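Local coordinates for protein putative isomerase YbhH (Escherichia coli, PDB 6OTV) that probably acts as an isomerase of the PrpF family, although its substrate and reaction have not been established, at residues M1-C6 against S344-L349; R15-L20 against D48-G53; V187-I192 against V199-E204; V252-A257 against T294-I299; G127-A132 against F163-G168. All coordinates share one frame; numbering follows the deposited sequence.

How the contacts relate
Contacts 1 and 2 lie on one side of the chain's centre and contacts 3 and 4 on the other; the centres of contacts 1 and 3 are about 47 Å apart, which fits the two-lobed build of the diaminopimelate epimerase clan. Within each pair the contacts touch: Cys6 packs on Ala17 and Ile50 between contacts 1 and 2, while Thr190 and Val295 join contact 3 to contact 4, and the centres of contacts 3 and 4 are about 7 Å apart. Contact 5 is nearer the middle, about 24 Å from contacts 3 and 4 and 26 Å from contact 2, centre to centre. It holds the ethanediol, and in relatives the active site opens between the lobes.

Contact 1 of 5, residues M1-C6 against S344-L349; sequences MKKIPC and SGEVYL
Val347 lays one methyl, CG2, over the side chain of Cys6, with Val347 CG2 3.5 Å from Cys6 CB and slightly farther from the sulfur. Its other branch, CG1, stands anti to the backbone N (chi1 168°), and this leaves CG2 on the flank where Cys6 lies. On the opposite face of the sheet Glu346 kinks at chi2 (80°) and folds its carboxylate back over the Ile4-Pro5 peptide. Glu346 OE2 sits 3.4 Å from Lys3 CG, while the Pro5 ring runs alongside the acid, its CD 3.6 Å from the same Glu346 OE2. The lysine chain passes on extended, and Lys3 NZ stops 4.8 Å from Glu346 OE2, too far for a salt bridge, though the opposite charges probably still attract.

The two ends of the protein close on each other as neighbouring antiparallel strands. Ile4 with Val347 and Cys6 with Gly345 form the hydrogen-bonded pairs; Pro5 falls in a non-hydrogen-bonded pair, so its missing N-H costs this pairing no bond. At Gly345 the chain turns a corner out of strand 332-344. Beyond the strand, Leu349 N reaches Lys2 O at 2.8 Å from above the carbonyl plane, in a nearly straight bond (177°). Leu349 CD1 then meets Met1 CG at 3.8 Å, and Leu349 and Ile4 both rest on Ile38 of helix 28-39.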
# COMPACT_ATOMS: atom_id res chain seq x y z
N MET A 1 -6.63 -27.91 23.87
CA MET A 1 -6.86 -28.20 22.46
C MET A 1 -6.22 -29.53 22.07
O MET A 1 -5.05 -29.78 22.39
CB MET A 1 -6.32 -27.07 21.57
CG MET A 1 -6.64 -27.23 20.09
SD MET A 1 -6.15 -25.81 19.07
CE MET A 1 -7.18 -24.51 19.76
N LYS A 2 -6.98 -30.39 21.40
CA LYS A 2 -6.49 -31.71 21.00
C LYS A 2 -6.38 -31.91 19.50
O LYS A 2 -5.69 -32.85 19.08
CB LYS A 2 -7.40 -32.81 21.58
CG LYS A 2 -7.15 -33.06 23.06
CD LYS A 2 -5.70 -33.46 23.29
CE LYS A 2 -5.35 -33.50 24.77
NZ LYS A 2 -5.36 -32.15 25.39
N LYS A 3 -7.00 -31.06 18.69
CA LYS A 3 -6.88 -31.15 17.24
C LYS A 3 -7.11 -29.77 16.65
O LYS A 3 -7.76 -28.91 17.25
CB LYS A 3 -7.87 -32.16 16.65
CG LYS A 3 -9.32 -31.78 16.85
CD LYS A 3 -10.24 -32.75 16.12
CE LYS A 3 -11.69 -32.34 16.26
NZ LYS A 3 -12.59 -33.30 15.56
N ILE A 4 -6.57 -29.57 15.45
CA ILE A 4 -6.65 -28.28 14.76
C ILE A 4 -6.54 -28.49 13.26
O ILE A 4 -5.72 -29.30 12.80
CB ILE A 4 -5.56 -27.32 15.28
CG1 ILE A 4 -5.65 -25.96 14.57
CG2 ILE A 4 -4.17 -27.92 15.10
CD1 ILE A 4 -4.65 -24.95 15.09
N PRO A 5 -7.37 -27.82 12.45
CA PRO A 5 -7.18 -27.88 10.99
C PRO A 5 -5.82 -27.33 10.59
O PRO A 5 -5.33 -26.35 11.16
CB PRO A 5 -8.32 -27.00 10.45
CG PRO A 5 -9.34 -27.00 11.54
CD PRO A 5 -8.58 -27.06 12.83
N CYS A 6 -5.21 -27.98 9.61
CA CYS A 6 -3.85 -27.62 9.22
C CYS A 6 -3.61 -27.98 7.76
O CYS A 6 -4.22 -28.92 7.23
CB CYS A 6 -2.83 -28.33 10.12
SG CYS A 6 -1.10 -27.97 9.75
N SER A 344 -3.55 -31.57 3.42
CA SER A 344 -4.67 -30.79 3.91
C SER A 344 -5.53 -31.70 4.78
O SER A 344 -5.91 -32.79 4.35
CB SER A 344 -5.50 -30.20 2.77
OG SER A 344 -6.48 -29.32 3.29
N GLY A 345 -5.83 -31.25 6.00
CA GLY A 345 -6.63 -32.05 6.90
C GLY A 345 -6.58 -31.61 8.35
O GLY A 345 -6.69 -30.41 8.65
N GLU A 346 -6.42 -32.56 9.26
CA GLU A 346 -6.49 -32.31 10.69
C GLU A 346 -5.22 -32.82 11.37
O GLU A 346 -4.79 -33.95 11.10
CB GLU A 346 -7.72 -32.98 11.30
CG GLU A 346 -8.13 -32.45 12.66
CD GLU A 346 -8.92 -31.16 12.58
OE1 GLU A 346 -9.30 -30.76 11.45
OE2 GLU A 346 -9.17 -30.54 13.64
N VAL A 347 -4.63 -32.00 12.23
CA VAL A 347 -3.47 -32.39 13.02
C VAL A 347 -3.90 -32.56 14.46
O VAL A 347 -4.66 -31.74 14.99
CB VAL A 347 -2.33 -31.36 12.90
CG1 VAL A 347 -1.25 -31.62 13.95
CG2 VAL A 347 -1.72 -31.40 11.51
N TYR A 348 -3.44 -33.64 15.09
CA TYR A 348 -3.82 -33.99 16.45
C TYR A 348 -2.67 -33.72 17.41
O TYR A 348 -1.51 -34.01 17.09
CB TYR A 348 -4.25 -35.46 16.53
CG TYR A 348 -5.42 -35.77 15.62
CD1 TYR A 348 -6.72 -35.72 16.09
CD2 TYR A 348 -5.22 -36.09 14.28
CE1 TYR A 348 -7.80 -35.98 15.26
CE2 TYR A 348 -6.29 -36.36 13.44
CZ TYR A 348 -7.57 -36.30 13.94
OH TYR A 348 -8.64 -36.57 13.11
N LEU A 349 -3.00 -33.15 18.57
CA LEU A 349 -2.02 -32.73 19.56
C LEU A 349 -1.95 -33.72 20.71
O LEU A 349 -2.99 -34.17 21.21
CB LEU A 349 -2.38 -31.34 20.10
CG LEU A 349 -2.76 -30.33 19.01
CD1 LEU A 349 -3.29 -29.04 19.63
CD2 LEU A 349 -1.57 -30.06 18.09

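Contact 2 of 5, residues R15-L20 against D48-G53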
# COMPACT_ATOMS: atom_id res chain seq x y z
N ARG A 15 9.30 -25.70 4.31
CA ARG A 15 8.06 -26.46 4.45
C ARG A 15 7.55 -26.29 5.88
O ARG A 15 8.34 -26.19 6.82
CB ARG A 15 8.29 -27.94 4.14
CG ARG A 15 7.02 -28.76 3.99
CD ARG A 15 7.39 -30.23 3.87
NE ARG A 15 7.79 -30.78 5.16
CZ ARG A 15 8.62 -31.81 5.31
NH1 ARG A 15 9.15 -32.40 4.25
NH2 ARG A 15 8.92 -32.24 6.53
N GLY A 16 6.23 -26.27 6.03
CA GLY A 16 5.66 -26.18 7.36
C GLY A 16 4.16 -26.08 7.32
O GLY A 16 3.52 -26.27 6.28
N ALA A 17 3.59 -25.77 8.49
CA ALA A 17 2.14 -25.68 8.64
C ALA A 17 1.64 -24.30 8.26
O ALA A 17 2.25 -23.28 8.62
CB ALA A 17 1.72 -25.99 10.07
N PHE A 18 0.53 -24.28 7.54
CA PHE A 18 -0.21 -23.06 7.24
C PHE A 18 -1.54 -23.13 7.99
O PHE A 18 -2.32 -24.06 7.79
CB PHE A 18 -0.41 -22.90 5.73
CG PHE A 18 0.83 -22.43 5.01
CD1 PHE A 18 1.92 -23.27 4.85
CD2 PHE A 18 0.91 -21.14 4.50
CE1 PHE A 18 3.07 -22.84 4.20
CE2 PHE A 18 2.05 -20.70 3.84
CZ PHE A 18 3.13 -21.55 3.69
N LEU A 19 -1.77 -22.15 8.86
CA LEU A 19 -2.89 -22.16 9.78
C LEU A 19 -3.68 -20.86 9.66
O LEU A 19 -3.12 -19.81 9.35
CB LEU A 19 -2.42 -22.33 11.23
CG LEU A 19 -1.53 -23.54 11.52
CD1 LEU A 19 -0.90 -23.43 12.90
CD2 LEU A 19 -2.33 -24.83 11.40
N LEU A 20 -4.98 -20.95 9.90
CA LEU A 20 -5.82 -19.77 10.03
C LEU A 20 -5.79 -19.29 11.48
O LEU A 20 -5.89 -20.09 12.41
CB LEU A 20 -7.26 -20.08 9.62
CG LEU A 20 -7.52 -20.40 8.15
CD1 LEU A 20 -8.93 -20.92 7.97
CD2 LEU A 20 -7.29 -19.16 7.30
N ASP A 48 7.36 -36.82 16.89
CA ASP A 48 5.98 -36.81 17.36
C ASP A 48 5.18 -35.64 16.79
O ASP A 48 4.16 -35.25 17.36
CB ASP A 48 5.94 -36.78 18.89
CG ASP A 48 4.73 -37.51 19.45
OD1 ASP A 48 4.10 -38.29 18.71
OD2 ASP A 48 4.40 -37.30 20.64
N GLY A 49 5.63 -35.07 15.67
CA GLY A 49 4.89 -34.01 15.01
C GLY A 49 5.00 -34.09 13.51
O GLY A 49 5.45 -35.11 12.98
N ILE A 50 4.60 -33.03 12.79
CA ILE A 50 4.68 -33.05 11.34
C ILE A 50 5.96 -32.41 10.82
O ILE A 50 6.21 -32.45 9.60
CB ILE A 50 3.48 -32.33 10.68
CG1 ILE A 50 3.55 -30.82 10.94
CG2 ILE A 50 2.17 -32.91 11.17
CD1 ILE A 50 2.50 -30.04 10.18
N GLY A 51 6.77 -31.82 11.69
CA GLY A 51 8.00 -31.21 11.24
C GLY A 51 9.00 -32.24 10.74
O GLY A 51 8.93 -33.43 11.06
N GLY A 52 9.95 -31.77 9.95
CA GLY A 52 10.97 -32.64 9.39
C GLY A 52 12.26 -32.73 10.18
O GLY A 52 13.22 -33.32 9.68
N GLY A 53 12.31 -32.16 11.38
CA GLY A 53 13.53 -32.20 12.18
C GLY A 53 14.62 -31.26 11.74
O GLY A 53 15.75 -31.38 12.21
O HOH W 1 7.10 -30.00 7.85
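Ile50 and Ala17 supply the apolar part of this small contact, Ile50 CD1 approaching Ala17 CB at 4.1 Å. The isoleucine reaches that far because CG1 lies between its backbone N and carbonyl carbon (chi1 69°) and the chain then runs out straight, sending the terminal methyl toward the strand. The polar part is carried by water. Arg15 NE donates to this water, 2.9 Å away and lying in the plane of the guanidinium at its edge, and the water in turn donates to Ile50 O at 3.1 Å. One molecule therefore uses both its accepting and its donating capacity to join a strand side chain to a loop carbonyl. This is a water-bridged contact between a strand and the irregular, glycine-rich loop that links helix 28-39 to strand 59-65.

Arg15 NH2 also comes close to the loop backbone, 3.5 Å from Gly52 CA and 3.6 Å from Gly52 N. Gly52, with no side chain, lets the guanidinium come close to the backbone. The arginine chain is extended through chi2 and then turns at chi3 (75°), which swings the guanidinium along the loop.

Further out, Gly53 N is bonded to Glu46 OE1 within the loop. Met8 touches both Arg15 and Ile50. Strand 14-20 runs between strand 3-11, its antiparallel neighbour, and strand 59-65, its parallel one; helix 28-39 lies over Ala17 and Ile50 through Met39 and Ile38.

Contact 3 of 5, residues V187-I192 against V199-E204; sequences VPVTCI and VIIPAE
Val189 and Ile201 lie side by side and point the same way, with Val189 CG1 3.7 Å from Ile201 CG1. Both branches are anti to their own carbonyl carbons, Val189 with chi1 at -55°, and this brings them alongside each other on one face of the hairpin. Val199 meets the same valine differently: the two side chains cross at a slant, and Val199 CG2 nestles 4.0 Å from Val189 CB and about as far from its CG2. Val187 comes to Ile201 nearly at right angles, Val187 CG1 touching Ile201 CG2 at 3.8 Å. On the reverse face Ile192 CG2 slants across the tip of Ile200, 4.0 Å from its CD1.

A pair of backbone bonds between Thr190 and Ile200 fixes this register. Ile200 N gives the shorter and straighter one, 2.8 Å to Thr190 O (174°), whereas Thr190 N lies on a lone pair of Ile200 O. Farther along, Pro202, with no N-H to offer, sets its CD 3.1 Å from Pro188 O. The hydroxyl of Thr190 looks outside the hairpin, bonded to Val295 N and Gln180 O.

The antiparallel hairpin of strands 187-193 and 197-202 is flanked by strand 182-184 on one side and by the parallel strand 250-255 on the other. Helix 221-237 packs Ile230 and Ala234 against the face of Val189, Val199 and Ile201.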
# COMPACT_ATOMS: atom_id res chain seq x y z
N VAL A 187 38.32 -0.89 6.92
CA VAL A 187 37.65 -1.76 5.95
C VAL A 187 36.51 -0.97 5.32
O VAL A 187 35.59 -0.55 6.03
CB VAL A 187 37.13 -3.05 6.59
CG1 VAL A 187 36.42 -3.91 5.55
CG2 VAL A 187 38.26 -3.82 7.25
N PRO A 188 36.51 -0.75 4.01
CA PRO A 188 35.39 -0.04 3.37
C PRO A 188 34.16 -0.94 3.33
O PRO A 188 34.19 -2.03 2.75
CB PRO A 188 35.91 0.27 1.96
CG PRO A 188 36.92 -0.81 1.71
CD PRO A 188 37.56 -1.11 3.04
N VAL A 189 33.07 -0.47 3.94
CA VAL A 189 31.82 -1.22 3.99
C VAL A 189 30.68 -0.31 3.53
O VAL A 189 30.86 0.88 3.31
CB VAL A 189 31.52 -1.78 5.40
CG1 VAL A 189 32.68 -2.62 5.91
CG2 VAL A 189 31.19 -0.65 6.37
N THR A 190 29.50 -0.91 3.38
CA THR A 190 28.29 -0.18 3.03
C THR A 190 27.17 -0.57 3.99
O THR A 190 26.88 -1.76 4.15
CB THR A 190 27.86 -0.45 1.58
OG1 THR A 190 28.72 0.27 0.69
CG2 THR A 190 26.42 -0.03 1.36
N CYS A 191 26.57 0.43 4.61
CA CYS A 191 25.43 0.23 5.50
C CYS A 191 24.16 0.60 4.76
O CYS A 191 23.98 1.76 4.36
CB CYS A 191 25.58 1.07 6.77
SG CYS A 191 27.06 0.66 7.74
N ILE A 192 23.28 -0.38 4.55
CA ILE A 192 22.06 -0.18 3.79
C ILE A 192 20.92 -0.90 4.49
O ILE A 192 21.10 -1.96 5.10
CB ILE A 192 22.22 -0.65 2.33
CG1 ILE A 192 21.00 -0.26 1.49
CG2 ILE A 192 22.46 -2.15 2.27
CD1 ILE A 192 21.17 -0.57 0.01
N VAL A 199 25.24 -4.84 6.77
CA VAL A 199 26.52 -4.18 6.54
C VAL A 199 27.30 -5.03 5.55
O VAL A 199 27.60 -6.20 5.83
CB VAL A 199 27.29 -3.96 7.85
CG1 VAL A 199 27.22 -5.19 8.74
CG2 VAL A 199 28.74 -3.58 7.56
N ILE A 200 27.60 -4.46 4.40
CA ILE A 200 28.20 -5.19 3.29
C ILE A 200 29.72 -5.03 3.38
O ILE A 200 30.23 -3.91 3.31
CB ILE A 200 27.66 -4.69 1.95
CG1 ILE A 200 26.16 -4.97 1.87
CG2 ILE A 200 28.40 -5.34 0.79
CD1 ILE A 200 25.47 -4.29 0.73
N ILE A 201 30.42 -6.14 3.53
CA ILE A 201 31.86 -6.16 3.78
C ILE A 201 32.51 -6.99 2.68
O ILE A 201 32.12 -8.14 2.47
CB ILE A 201 32.21 -6.74 5.16
CG1 ILE A 201 31.37 -6.07 6.25
CG2 ILE A 201 33.70 -6.59 5.43
CD1 ILE A 201 31.42 -6.78 7.58
N PRO A 202 33.51 -6.46 1.97
CA PRO A 202 34.26 -7.29 1.02
C PRO A 202 35.03 -8.38 1.74
O PRO A 202 35.77 -8.11 2.69
CB PRO A 202 35.20 -6.29 0.33
CG PRO A 202 34.57 -4.95 0.55
CD PRO A 202 33.90 -5.04 1.89
N ALA A 203 34.87 -9.62 1.27
CA ALA A 203 35.51 -10.76 1.93
C ALA A 203 37.03 -10.63 1.92
O ALA A 203 37.70 -11.00 2.89
CB ALA A 203 35.07 -12.06 1.27
N GLU A 204 37.59 -10.11 0.82
CA GLU A 204 39.04 -10.05 0.69
C GLU A 204 39.66 -9.11 1.71
O GLU A 204 40.82 -9.31 2.11
CB GLU A 204 39.42 -9.63 -0.73
CG GLU A 204 39.12 -10.68 -1.78
CD GLU A 204 39.53 -10.24 -3.18
OE1 GLU A 204 40.25 -9.23 -3.30
OE2 GLU A 204 39.12 -10.91 -4.15

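Contact 4 of 5, residues V252-A257 against T294-I299; sequences VLISPA and TVTRQI
Ile299 pushes its side chain against the segment 252-257: CB and CG1 share Ile254 CD1, while CG2 turns to Pro256 and Ser255. CB begins 4.0 Å from Ile254 CD1. The CG2 branch, anti to the backbone N, drops onto the end of the segment, with Ile299 CG2 4.0 Å from Pro256 CD and 4.1 Å from Ser255 CA. CG1 leaves beside the backbone N (chi1 -52°) and makes the nearest side-chain approach, Ile299 CG1 to Ile254 CD1 at 3.8 Å. The side chain also touches Pro202. The proline and isoleucine side chains of Pro256 and Ile299 cross at about a right angle; Ile299 O is also 3.7 Å from Pro256 CG.

Ile254 answers with an extended arm: CG1 stands between its backbone N and carbonyl carbon (chi1 65°), and CD1 touches Ile299 and comes within 4.1 Å of Thr296 OG1. That hydroxyl has its polar partner elsewhere, in Ser288 OG. The curl of the chain that delivers Thr296 and Ile299 is a 3-10 turn, in which Ile299 N bonds Thr296 O at 3.1 Å. The two segments meet by van der Waals contact alone, and Ser255 directs its CB the other way, its OG bonded to Asn264 ND2.

Strand 250-255 lies between the parallel strand 197-202 and the antiparallel strand 263-267. The 3-10 turn at 295-298 rests over them, with Ile263 of strand 263-267 and Cys289 of helix 279-290 against Thr296.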
# COMPACT_ATOMS: atom_id res chain seq x y z
N VAL A 252 27.30 -9.18 5.81
CA VAL A 252 27.35 -9.94 4.57
C VAL A 252 28.74 -9.79 3.97
O VAL A 252 29.16 -8.68 3.62
CB VAL A 252 26.30 -9.48 3.55
CG1 VAL A 252 26.43 -10.29 2.27
CG2 VAL A 252 24.90 -9.61 4.14
N LEU A 253 29.45 -10.91 3.83
CA LEU A 253 30.71 -10.93 3.09
C LEU A 253 30.41 -11.09 1.61
O LEU A 253 29.66 -11.98 1.21
CB LEU A 253 31.61 -12.06 3.58
CG LEU A 253 32.04 -12.01 5.05
CD1 LEU A 253 33.05 -13.11 5.33
CD2 LEU A 253 32.62 -10.64 5.38
N ILE A 254 30.99 -10.22 0.78
CA ILE A 254 30.74 -10.25 -0.65
C ILE A 254 32.04 -10.48 -1.41
O ILE A 254 33.13 -10.13 -0.95
CB ILE A 254 30.04 -8.97 -1.16
CG1 ILE A 254 30.95 -7.75 -1.01
CG2 ILE A 254 28.72 -8.75 -0.43
CD1 ILE A 254 30.51 -6.56 -1.83
N SER A 255 31.90 -11.09 -2.58
CA SER A 255 33.00 -11.36 -3.49
C SER A 255 32.40 -11.55 -4.88
O SER A 255 31.19 -11.76 -5.01
CB SER A 255 33.79 -12.61 -3.06
OG SER A 255 32.99 -13.78 -3.12
N PRO A 256 33.21 -11.45 -5.94
CA PRO A 256 32.67 -11.62 -7.29
C PRO A 256 32.02 -12.99 -7.47
O PRO A 256 32.39 -13.96 -6.80
CB PRO A 256 33.89 -11.46 -8.19
CG PRO A 256 34.85 -10.65 -7.39
CD PRO A 256 34.64 -11.09 -5.97
N ALA A 257 31.05 -13.04 -8.37
CA ALA A 257 30.39 -14.30 -8.69
C ALA A 257 31.35 -15.26 -9.37
O ALA A 257 32.32 -14.86 -10.02
CB ALA A 257 29.18 -14.05 -9.60
N THR A 294 27.97 2.60 -3.63
CA THR A 294 28.17 1.60 -2.60
C THR A 294 29.50 0.88 -2.80
O THR A 294 30.11 0.93 -3.87
CB THR A 294 27.03 0.58 -2.60
OG1 THR A 294 26.95 -0.05 -3.88
CG2 THR A 294 25.70 1.27 -2.29
N VAL A 295 29.94 0.19 -1.74
CA VAL A 295 31.19 -0.57 -1.81
C VAL A 295 31.07 -1.72 -2.80
O VAL A 295 32.10 -2.24 -3.26
CB VAL A 295 31.58 -1.08 -0.42
CG1 VAL A 295 30.71 -2.25 -0.00
CG2 VAL A 295 33.06 -1.45 -0.38
N THR A 296 29.85 -2.12 -3.15
CA THR A 296 29.66 -3.20 -4.12
C THR A 296 30.20 -2.81 -5.49
O THR A 296 30.67 -3.68 -6.24
CB THR A 296 28.17 -3.56 -4.21
OG1 THR A 296 27.68 -3.85 -2.90
CG2 THR A 296 27.96 -4.78 -5.08
N ARG A 297 30.17 -1.52 -5.83
CA ARG A 297 30.69 -1.07 -7.11
C ARG A 297 32.20 -1.24 -7.23
O ARG A 297 32.72 -1.23 -8.35
CB ARG A 297 30.32 0.40 -7.34
CG ARG A 297 28.82 0.68 -7.30
CD ARG A 297 28.13 0.18 -8.55
NE ARG A 297 26.85 0.84 -8.75
CZ ARG A 297 26.13 0.76 -9.87
NH1 ARG A 297 26.58 0.04 -10.89
NH2 ARG A 297 24.98 1.40 -9.97
N GLN A 298 32.90 -1.39 -6.11
CA GLN A 298 34.34 -1.63 -6.12
C GLN A 298 34.70 -3.11 -6.13
O GLN A 298 35.88 -3.45 -6.15
CB GLN A 298 35.00 -0.98 -4.89
CG GLN A 298 34.61 0.46 -4.64
CD GLN A 298 35.24 1.01 -3.38
OE1 GLN A 298 35.99 0.32 -2.69
NE2 GLN A 298 34.94 2.27 -3.07
N ILE A 299 33.70 -4.00 -6.10
CA ILE A 299 33.93 -5.44 -5.97
C ILE A 299 33.48 -6.19 -7.21
O ILE A 299 34.21 -7.03 -7.74
CB ILE A 299 33.22 -6.00 -4.71
CG1 ILE A 299 33.62 -5.19 -3.47
CG2 ILE A 299 33.56 -7.47 -4.52
CD1 ILE A 299 35.11 -5.09 -3.24

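Contact 5 of 5, residues G127-A132 against F163-G168. With EDO (1,2-ethanediol), chain D.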
# COMPACT_ATOMS: atom_id res chain seq x y z
N GLY A 127 6.09 -5.70 9.59
CA GLY A 127 5.36 -4.61 8.98
C GLY A 127 5.61 -4.42 7.51
O GLY A 127 5.16 -3.42 6.94
N THR A 128 6.32 -5.35 6.87
CA THR A 128 6.61 -5.25 5.44
C THR A 128 5.41 -5.71 4.62
O THR A 128 4.75 -6.70 4.96
CB THR A 128 7.84 -6.09 5.09
OG1 THR A 128 8.95 -5.66 5.89
CG2 THR A 128 8.21 -5.95 3.62
N PHE A 129 5.13 -4.99 3.55
CA PHE A 129 4.04 -5.32 2.64
C PHE A 129 4.61 -5.96 1.38
O PHE A 129 5.54 -5.43 0.76
CB PHE A 129 3.23 -4.07 2.28
CG PHE A 129 2.39 -3.55 3.41
CD1 PHE A 129 2.97 -2.81 4.43
CD2 PHE A 129 1.03 -3.79 3.45
CE1 PHE A 129 2.20 -2.32 5.47
CE2 PHE A 129 0.25 -3.31 4.49
CZ PHE A 129 0.84 -2.57 5.51
N ILE A 130 4.04 -7.11 1.00
CA ILE A 130 4.50 -7.86 -0.17
C ILE A 130 3.29 -8.21 -1.02
O ILE A 130 2.24 -8.59 -0.50
CB ILE A 130 5.25 -9.15 0.23
CG1 ILE A 130 6.39 -8.85 1.21
CG2 ILE A 130 5.80 -9.85 -1.00
CD1 ILE A 130 6.02 -9.08 2.66
N GLU A 131 3.43 -8.06 -2.33
CA GLU A 131 2.41 -8.52 -3.27
C GLU A 131 2.82 -9.88 -3.82
O GLU A 131 3.96 -10.06 -4.26
CB GLU A 131 2.19 -7.53 -4.41
CG GLU A 131 1.26 -8.09 -5.49
CD GLU A 131 0.82 -7.05 -6.51
OE1 GLU A 131 0.85 -5.84 -6.19
OE2 GLU A 131 0.43 -7.46 -7.62
N ALA A 132 1.89 -10.83 -3.79
CA ALA A 132 2.08 -12.14 -4.39
C ALA A 132 1.16 -12.27 -5.59
O ALA A 132 -0.04 -11.98 -5.50
CB ALA A 132 1.80 -13.26 -3.38
N PHE A 163 8.27 -6.87 -3.13
CA PHE A 163 8.37 -6.16 -1.86
C PHE A 163 8.06 -4.68 -2.07
O PHE A 163 8.64 -4.03 -2.95
CB PHE A 163 9.76 -6.35 -1.25
CG PHE A 163 9.98 -7.74 -0.71
CD1 PHE A 163 10.03 -8.84 -1.56
CD2 PHE A 163 10.12 -7.96 0.66
CE1 PHE A 163 10.22 -10.12 -1.07
CE2 PHE A 163 10.31 -9.24 1.16
CZ PHE A 163 10.36 -10.32 0.29
N LEU A 164 7.15 -4.14 -1.25
CA LEU A 164 6.54 -2.85 -1.51
C LEU A 164 7.11 -1.71 -0.68
O LEU A 164 7.08 -0.56 -1.13
CB LEU A 164 5.03 -2.94 -1.27
CG LEU A 164 4.33 -4.06 -2.04
CD1 LEU A 164 2.86 -4.15 -1.66
CD2 LEU A 164 4.48 -3.85 -3.54
N ASN A 165 7.63 -1.98 0.52
CA ASN A 165 8.18 -0.94 1.38
C ASN A 165 9.46 -1.44 2.04
O ASN A 165 9.63 -1.39 3.26
CB ASN A 165 7.15 -0.49 2.42
CG ASN A 165 6.69 -1.63 3.32
OD1 ASN A 165 6.74 -2.80 2.94
ND2 ASN A 165 6.26 -1.29 4.53
N ALA A 166 10.40 -1.91 1.22
CA ALA A 166 11.66 -2.45 1.74
C ALA A 166 12.59 -1.35 2.24
O ALA A 166 13.42 -1.60 3.13
CB ALA A 166 12.36 -3.28 0.67
N ALA A 167 12.49 -0.14 1.68
CA ALA A 167 13.38 0.95 2.06
C ALA A 167 13.19 1.34 3.52
O ALA A 167 12.09 1.73 3.93
CB ALA A 167 13.14 2.15 1.15
N GLY A 168 14.26 1.23 4.30
CA GLY A 168 14.26 1.65 5.69
C GLY A 168 13.32 0.86 6.59
O GLY A 168 12.57 1.45 7.37
C1 EDO D . 10.95 0.07 -1.27
O1 EDO D . 10.27 1.30 -1.03
C2 EDO D . 10.05 -0.85 -2.08
O2 EDO D . 10.46 -2.22 -1.93
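Asn165 has CG tucked between its own backbone N and carbonyl carbon (chi1 60°), a torsion that turns the amide back toward Phe129 and Gly127. Asn165 OD1 then takes the hydrogen of Phe129 N at 2.8 Å in an almost straight bond (177°), while Asn165 ND2 makes a weak one to Gly127 O at 3.4 Å. The amide also touches the phenyl ring, Asn165 ND2 lying at the ring edge 3.6 Å from Phe129 CD1, with the two planes steeply inclined.

Strand 129-135 pairs antiparallel with strand 158-163, and Phe163 is where that pairing ends. Leu164 N still bonds Phe129 O at 2.9 Å, but beyond it the side-chain oxygen of Asn165 stands in for a strand carbonyl. On one face of the ladder Ile130 and Phe163 lie side by side; Ile130 CG1 sits over the phenyl face in a CH-pi contact, 4.0 Å from the centroid of the Phe163 ring and offset toward its rim. On the other side Leu164 CD1 meets Phe129 CB, and Leu164 also packs on Pro69 of the second subunit.

A molecule of ethanediol, probably from the crystallisation liquor, occupies the turn after Phe163. Its O2 donates to Phe163 O at 2.8 Å and accepts from Ala166 N at 3.2 Å. The diol is further bonded to Thr329 O.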